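Local coordinates for protein AHL synthase (Burkholderia glumae, PDB 3P2H) that probably makes N-acyl-homoserine lactone quorum-sensing signals from fatty acyl-[acyl carrier protein] and S-adenosylmethionine, releasing methylthioadenosine, at residues 31-36 with 168-173; 21-26 with 67-72. The protein carries 3 engineered substitutions. One frame throughout, in Å; residues are numbered along the deposited sequence.

Interaction 1. Residues 31-36 with 168-173; sequences LGWQLP and DGRMVV. With MTA (5'-deoxy-5'-methylthioadenosine), chain B.
Arg170 reaches across to the edge of the Trp33 indole. Its NE lies 3.4 Å from Trp33 NE1, close to the ring plane. Both atoms are donors, so this is contact without a hydrogen bond. Arg170 NH2 comes equally near the neighbouring ring carbon, 3.4 Å from Trp33 CD1. The guanidinium and indole planes are 26° apart, yet the groups meet beside one another and do not stack. Over one guanidinium face sits a carbonyl, with Leu31 O 3.7 Å from Arg170 NH1. The bend of the arginine chain at chi3 (-80°) turns its end back along the indole edge.

One face of the indole carries the ribose of methylthioadenosine. Trp33 CZ2 is 3.5 Å from C5' of the ligand, and C3' lies over the same face, displaced toward the rim. Asp45 and Gln46 hydrogen-bond this ligand. Phe27 and Phe144 pack on Trp33, and the bound inhibitor N-(3-oxocyclohex-1-en-1-yl)octanamide touches both Leu31 and Trp33. Gly32, with positive phi, turns the chain after helix 13-30.

The ligand's O3' faces the guanidinium edge. Nonpolar contact with the indole helps to seat the sugar, while the arginine charge probably makes this rim of the site more positive.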
loop_
_atom_site.group_PDB
_atom_site.type_symbol
_atom_site.label_atom_id
_atom_site.label_comp_id
_atom_site.label_asym_id
_atom_site.label_seq_id
_atom_site.Cartn_x
_atom_site.Cartn_y
_atom_site.Cartn_z
ATOM N N LEU A 31 -11.586 8.683 -6.099
ATOM C CA LEU A 31 -10.917 8.320 -7.336
ATOM C C LEU A 31 -11.854 7.760 -8.390
ATOM O O LEU A 31 -11.476 7.639 -9.555
ATOM C CB LEU A 31 -9.802 7.314 -7.031
ATOM C CG LEU A 31 -8.812 7.780 -5.959
ATOM C CD1 LEU A 31 -7.804 6.673 -5.663
ATOM C CD2 LEU A 31 -8.095 9.034 -6.441
ATOM N N GLY A 32 -13.072 7.420 -7.982
ATOM C CA GLY A 32 -14.049 6.888 -8.914
ATOM C C GLY A 32 -13.681 5.592 -9.616
ATOM O O GLY A 32 -13.898 5.464 -10.825
ATOM N N TRP A 33 -13.148 4.623 -8.876
ATOM C CA TRP A 33 -12.764 3.346 -9.478
ATOM C C TRP A 33 -13.962 2.462 -9.814
ATOM O O TRP A 33 -13.850 1.541 -10.621
ATOM C CB TRP A 33 -11.809 2.580 -8.553
ATOM C CG TRP A 33 -10.416 3.148 -8.494
ATOM C CD1 TRP A 33 -9.968 4.276 -9.106
ATOM C CD2 TRP A 33 -9.298 2.614 -7.767
ATOM N NE1 TRP A 33 -8.641 4.486 -8.807
ATOM C CE2 TRP A 33 -8.204 3.480 -7.987
ATOM C CE3 TRP A 33 -9.116 1.488 -6.950
ATOM C CZ2 TRP A 33 -6.940 3.257 -7.419
ATOM C CZ3 TRP A 33 -7.853 1.267 -6.383
ATOM C CH2 TRP A 33 -6.787 2.149 -6.623
ATOM N N GLN A 34 -15.104 2.738 -9.190
ATOM C CA GLN A 34 -16.319 1.963 -9.427
ATOM C C GLN A 34 -17.537 2.887 -9.394
ATOM O O GLN A 34 -17.439 4.043 -8.974
ATOM C CB GLN A 34 -16.467 0.870 -8.356
ATOM C CG GLN A 34 -15.298 -0.119 -8.315
ATOM C CD GLN A 34 -15.301 -1.010 -7.080
ATOM O OE1 GLN A 34 -14.360 -1.787 -6.852
ATOM N NE2 GLN A 34 -16.353 -0.907 -6.274
ATOM N N LEU A 35 -18.680 2.383 -9.851
ATOM C CA LEU A 35 -19.909 3.177 -9.838
ATOM C C LEU A 35 -20.427 3.220 -8.406
ATOM O O LEU A 35 -20.087 2.359 -7.594
ATOM C CB LEU A 35 -20.973 2.553 -10.751
ATOM C CG LEU A 35 -20.733 2.563 -12.265
ATOM C CD1 LEU A 35 -21.954 1.976 -12.957
ATOM C CD2 LEU A 35 -20.486 3.983 -12.756
ATOM N N PRO A 36 -21.265 4.215 -8.075
ATOM C CA PRO A 36 -21.786 4.299 -6.709
ATOM C C PRO A 36 -22.414 2.972 -6.324
ATOM O O PRO A 36 -22.929 2.264 -7.184
ATOM C CB PRO A 36 -22.823 5.420 -6.801
ATOM C CG PRO A 36 -22.307 6.274 -7.928
ATOM C CD PRO A 36 -21.872 5.246 -8.934
ATOM N N ASP A 168 -7.286 4.694 -17.593
ATOM C CA ASP A 168 -8.560 5.384 -17.439
ATOM C C ASP A 168 -8.295 6.816 -17.030
ATOM O O ASP A 168 -8.954 7.348 -16.140
ATOM C CB ASP A 168 -9.425 4.690 -16.387
ATOM C CG ASP A 168 -9.992 3.374 -16.881
ATOM O OD1 ASP A 168 -10.473 2.587 -16.037
ATOM O OD2 ASP A 168 -9.964 3.136 -18.112
ATOM N N GLY A 169 -7.298 7.424 -17.667
ATOM C CA GLY A 169 -6.957 8.805 -17.381
ATOM C C GLY A 169 -6.064 9.078 -16.184
ATOM O O GLY A 169 -5.800 10.241 -15.885
ATOM N N ARG A 170 -5.592 8.040 -15.495
ATOM C CA ARG A 170 -4.719 8.237 -14.330
ATOM C C ARG A 170 -3.315 7.688 -14.564
ATOM O O ARG A 170 -3.134 6.483 -14.728
ATOM C CB ARG A 170 -5.320 7.567 -13.089
ATOM C CG ARG A 170 -6.543 8.274 -12.514
ATOM C CD ARG A 170 -7.021 7.611 -11.219
ATOM N NE ARG A 170 -7.819 6.415 -11.477
ATOM C CZ ARG A 170 -8.954 6.422 -12.177
ATOM N NH1 ARG A 170 -9.417 7.564 -12.682
ATOM N NH2 ARG A 170 -9.627 5.292 -12.378
ATOM N N MET A 171 -2.322 8.573 -14.567
ATOM C CA MET A 171 -0.940 8.161 -14.793
ATOM C C MET A 171 -0.414 7.360 -13.611
ATOM O O MET A 171 -0.412 7.843 -12.479
ATOM C CB MET A 171 -0.047 9.385 -15.015
ATOM C CG MET A 171 1.374 9.049 -15.477
ATOM S SD MET A 171 1.464 8.371 -17.169
ATOM C CE MET A 171 0.813 9.750 -18.089
ATOM N N VAL A 172 0.024 6.134 -13.881
ATOM C CA VAL A 172 0.558 5.253 -12.849
ATOM C C VAL A 172 1.792 4.519 -13.359
ATOM O O VAL A 172 2.106 4.551 -14.553
ATOM C CB VAL A 172 -0.479 4.192 -12.410
ATOM C CG1 VAL A 172 -1.790 4.863 -12.024
ATOM C CG2 VAL A 172 -0.701 3.191 -13.536
ATOM N N VAL A 173 2.488 3.853 -12.448
ATOM C CA VAL A 173 3.679 3.115 -12.812
ATOM C C VAL A 173 3.973 2.043 -11.777
ATOM O O VAL A 173 3.695 2.225 -10.594
ATOM C CB VAL A 173 4.900 4.064 -12.926
ATOM C CG1 VAL A 173 5.266 4.619 -11.551
ATOM C CG2 VAL A 173 6.064 3.332 -13.547
HETATM C CS MTA B . -4.189 0.339 -8.905
HETATM S "S5'" MTA B . -4.380 1.239 -10.472
HETATM C "C5'" MTA B . -6.138 1.697 -10.398
HETATM C "C4'" MTA B . -7.023 0.729 -11.186
HETATM O "O4'" MTA B . -6.889 -0.587 -10.579
HETATM C "C2'" MTA B . -9.134 -0.006 -10.269
HETATM O "O2'" MTA B . -10.525 -0.216 -10.528
HETATM C "C3'" MTA B . -8.485 1.180 -11.065
HETATM O "O3'" MTA B . -9.065 1.251 -12.373
HETATM C "C1'" MTA B . -8.212 -1.185 -10.632
HETATM N N9 MTA B . -8.272 -2.277 -9.639
HETATM C C8 MTA B . -7.968 -2.206 -8.301
HETATM N N7 MTA B . -8.129 -3.357 -7.722
HETATM C C5 MTA B . -8.548 -4.256 -8.650
HETATM C C6 MTA B . -8.887 -5.651 -8.632
HETATM N N6 MTA B . -8.812 -6.367 -7.451
HETATM N N1 MTA B . -9.283 -6.254 -9.800
HETATM C C2 MTA B . -9.365 -5.567 -10.978
HETATM N N3 MTA B . -9.045 -4.240 -11.005
HETATM C C4 MTA B . -8.645 -3.562 -9.904
#

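Interaction 2. Residues 21-26 with 67-72; sequences SYRYRV and CARLLP
Cys67 SG meets the edge of the Tyr22 ring, 3.7 Å from Tyr22 CE2. The sulfur is 4.9 Å from the ring centroid and 85° off the ring normal, a sulfur-aromatic contact in the ring plane. Tyr22 CG stands anti to the backbone N (chi1 178°), which carries the ring out from helix 13-30 to the strand, where its OH hydrogen-bonds Thr106. One ring face is covered from within the helix by Val26 CG2.

Cys67 SG is tucked between its own backbone N and carbonyl carbon (chi1 68°). From there it also touches the aliphatic part of Arg23, with SG 3.9 Å from Arg23 CG. Beyond CG the Arg23 chain bends at chi3 and runs on toward Arg69. That residue leaves the strand on the same side as Cys67. Its CG is anti to the backbone N, and the chain stays extended until it too bends at chi3. Arg23 NH2 ends 3.5 Å from Arg69 NH1, with the two guanidinium planes perpendicular. These are two donors of like charge, in contact but not bonded.

Asp48 salt-bridges both arginines, Glu43 takes Arg23 NE, Asp45 takes Arg69 NH1, and Ser101 of the adjacent strand fixes Arg69 NE.

Helix 13-30 therefore packs on strand 64-72 through a nonpolar patch at Cys67 and a buried charge cluster beside it. The carboxylates probably offset the closeness of Arg23, Arg69 and the nearby Arg102. Through Asp45, which also hydrogen-bonds methylthioadenosine, the cluster extends to the nucleoside site.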
loop_
_atom_site.group_PDB
_atom_site.type_symbol
_atom_site.label_atom_id
_atom_site.label_comp_id
_atom_site.label_asym_id
_atom_site.label_seq_id
_atom_site.Cartn_x
_atom_site.Cartn_y
_atom_site.Cartn_z
ATOM N N SER A 21 -15.183 1.100 4.743
ATOM C CA SER A 21 -15.878 2.354 4.489
ATOM C C SER A 21 -14.879 3.417 4.059
ATOM O O SER A 21 -15.141 4.191 3.138
ATOM C CB SER A 21 -16.613 2.819 5.750
ATOM O OG SER A 21 -17.311 4.036 5.519
ATOM N N TYR A 22 -13.730 3.459 4.729
ATOM C CA TYR A 22 -12.718 4.441 4.380
ATOM C C TYR A 22 -12.216 4.176 2.971
ATOM O O TYR A 22 -12.006 5.105 2.197
ATOM C CB TYR A 22 -11.543 4.392 5.346
ATOM C CG TYR A 22 -10.455 5.372 4.976
ATOM C CD1 TYR A 22 -10.636 6.748 5.147
ATOM C CD2 TYR A 22 -9.253 4.931 4.433
ATOM C CE1 TYR A 22 -9.640 7.653 4.785
ATOM C CE2 TYR A 22 -8.257 5.826 4.068
ATOM C CZ TYR A 22 -8.454 7.181 4.247
ATOM O OH TYR A 22 -7.465 8.058 3.885
ATOM N N ARG A 23 -12.023 2.905 2.634
ATOM C CA ARG A 23 -11.556 2.568 1.298
ATOM C C ARG A 23 -12.607 2.915 0.250
ATOM O O ARG A 23 -12.270 3.370 -0.841
ATOM C CB ARG A 23 -11.166 1.086 1.225
ATOM C CG ARG A 23 -9.753 0.838 1.744
ATOM C CD ARG A 23 -9.406 -0.637 1.858
ATOM N NE ARG A 23 -9.627 -1.379 0.624
ATOM C CZ ARG A 23 -9.273 -2.647 0.458
ATOM N NH1 ARG A 23 -8.674 -3.296 1.447
ATOM N NH2 ARG A 23 -9.530 -3.271 -0.682
ATOM N N TYR A 24 -13.879 2.714 0.582
ATOM C CA TYR A 24 -14.945 3.043 -0.355
ATOM C C TYR A 24 -14.900 4.535 -0.675
ATOM O O TYR A 24 -14.954 4.941 -1.832
ATOM C CB TYR A 24 -16.322 2.723 0.230
ATOM C CG TYR A 24 -17.447 3.091 -0.718
ATOM C CD1 TYR A 24 -17.826 2.227 -1.748
ATOM C CD2 TYR A 24 -18.086 4.330 -0.630
ATOM C CE1 TYR A 24 -18.808 2.587 -2.672
ATOM C CE2 TYR A 24 -19.072 4.703 -1.552
ATOM C CZ TYR A 24 -19.425 3.824 -2.572
ATOM O OH TYR A 24 -20.372 4.178 -3.505
ATOM N N ARG A 25 -14.804 5.351 0.365
ATOM C CA ARG A 25 -14.774 6.794 0.186
ATOM C C ARG A 25 -13.583 7.290 -0.632
ATOM O O ARG A 25 -13.714 8.218 -1.424
ATOM C CB ARG A 25 -14.818 7.476 1.556
ATOM C CG ARG A 25 -16.171 7.286 2.251
ATOM C CD ARG A 25 -16.199 7.901 3.638
ATOM N NE ARG A 25 -15.691 6.987 4.655
ATOM C CZ ARG A 25 -14.958 7.374 5.694
ATOM N NH1 ARG A 25 -14.653 8.657 5.836
ATOM N NH2 ARG A 25 -14.529 6.488 6.588
ATOM N N VAL A 26 -12.428 6.663 -0.458
ATOM C CA VAL A 26 -11.238 7.076 -1.192
ATOM C C VAL A 26 -11.169 6.537 -2.624
ATOM O O VAL A 26 -11.090 7.301 -3.590
ATOM C CB VAL A 26 -9.949 6.634 -0.464
ATOM C CG1 VAL A 26 -8.731 6.967 -1.323
ATOM C CG2 VAL A 26 -9.844 7.324 0.885
ATOM N N CYS A 67 -4.669 4.434 4.910
ATOM C CA CYS A 67 -4.678 2.979 4.850
ATOM C C CYS A 67 -3.615 2.432 3.909
ATOM O O CYS A 67 -3.056 3.158 3.087
ATOM C CB CYS A 67 -6.054 2.460 4.413
ATOM S SG CYS A 67 -6.544 2.831 2.701
ATOM N N ALA A 68 -3.340 1.143 4.051
ATOM C CA ALA A 68 -2.374 0.461 3.209
ATOM C C ALA A 68 -2.606 -1.035 3.334
ATOM O O ALA A 68 -3.080 -1.518 4.362
ATOM C CB ALA A 68 -0.955 0.812 3.624
ATOM N N ARG A 69 -2.284 -1.755 2.271
ATOM C CA ARG A 69 -2.454 -3.197 2.237
ATOM C C ARG A 69 -1.116 -3.825 1.879
ATOM O O ARG A 69 -0.445 -3.368 0.958
ATOM C CB ARG A 69 -3.511 -3.568 1.189
ATOM C CG ARG A 69 -3.763 -5.050 1.061
ATOM C CD ARG A 69 -5.068 -5.334 0.336
ATOM N NE ARG A 69 -4.988 -5.097 -1.102
ATOM C CZ ARG A 69 -6.005 -5.272 -1.937
ATOM N NH1 ARG A 69 -7.177 -5.675 -1.471
ATOM N NH2 ARG A 69 -5.843 -5.073 -3.236
ATOM N N LEU A 70 -0.731 -4.856 2.622
ATOM C CA LEU A 70 0.528 -5.554 2.377
ATOM C C LEU A 70 0.269 -7.031 2.103
ATOM O O LEU A 70 -0.461 -7.690 2.844
ATOM C CB LEU A 70 1.464 -5.408 3.583
ATOM C CG LEU A 70 2.088 -4.019 3.769
ATOM C CD1 LEU A 70 2.806 -3.945 5.102
ATOM C CD2 LEU A 70 3.051 -3.750 2.634
ATOM N N LEU A 71 0.866 -7.538 1.029
ATOM C CA LEU A 71 0.719 -8.937 0.641
ATOM C C LEU A 71 2.063 -9.524 0.251
ATOM O O LEU A 71 2.881 -8.849 -0.359
ATOM C CB LEU A 71 -0.225 -9.066 -0.558
ATOM C CG LEU A 71 -1.704 -8.721 -0.391
ATOM C CD1 LEU A 71 -2.359 -8.667 -1.769
ATOM C CD2 LEU A 71 -2.378 -9.759 0.504
ATOM N N PRO A 72 2.312 -10.794 0.604
ATOM C CA PRO A 72 3.585 -11.417 0.243
ATOM C C PRO A 72 3.488 -11.818 -1.227
ATOM O O PRO A 72 2.426 -12.248 -1.680
ATOM C CB PRO A 72 3.648 -12.626 1.173
ATOM C CG PRO A 72 2.214 -13.039 1.262
ATOM C CD PRO A 72 1.484 -11.708 1.413
#

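Overall arrangement
From the N terminus, helix 13-30 supplies residues 21-26 first. Residues 31-36 follow after a gap of four residues, in the loop beyond the helix. Strand 64-72 then returns to the helix, and interaction 2 closes a loop of 40 residues. Interaction 1 closes much later, after 131 residues, when strand 170-178 begins. The segments alternate along the chain, so the two contacts cross. They are joined where Leu31 N probably hydrogen-bonds Val26 O. Interaction 2 is buried and sets the helix against one part of the mixed sheet. Interaction 1 lies at the surface and brings the following loop to another strand of that sheet, beside the bound nucleoside.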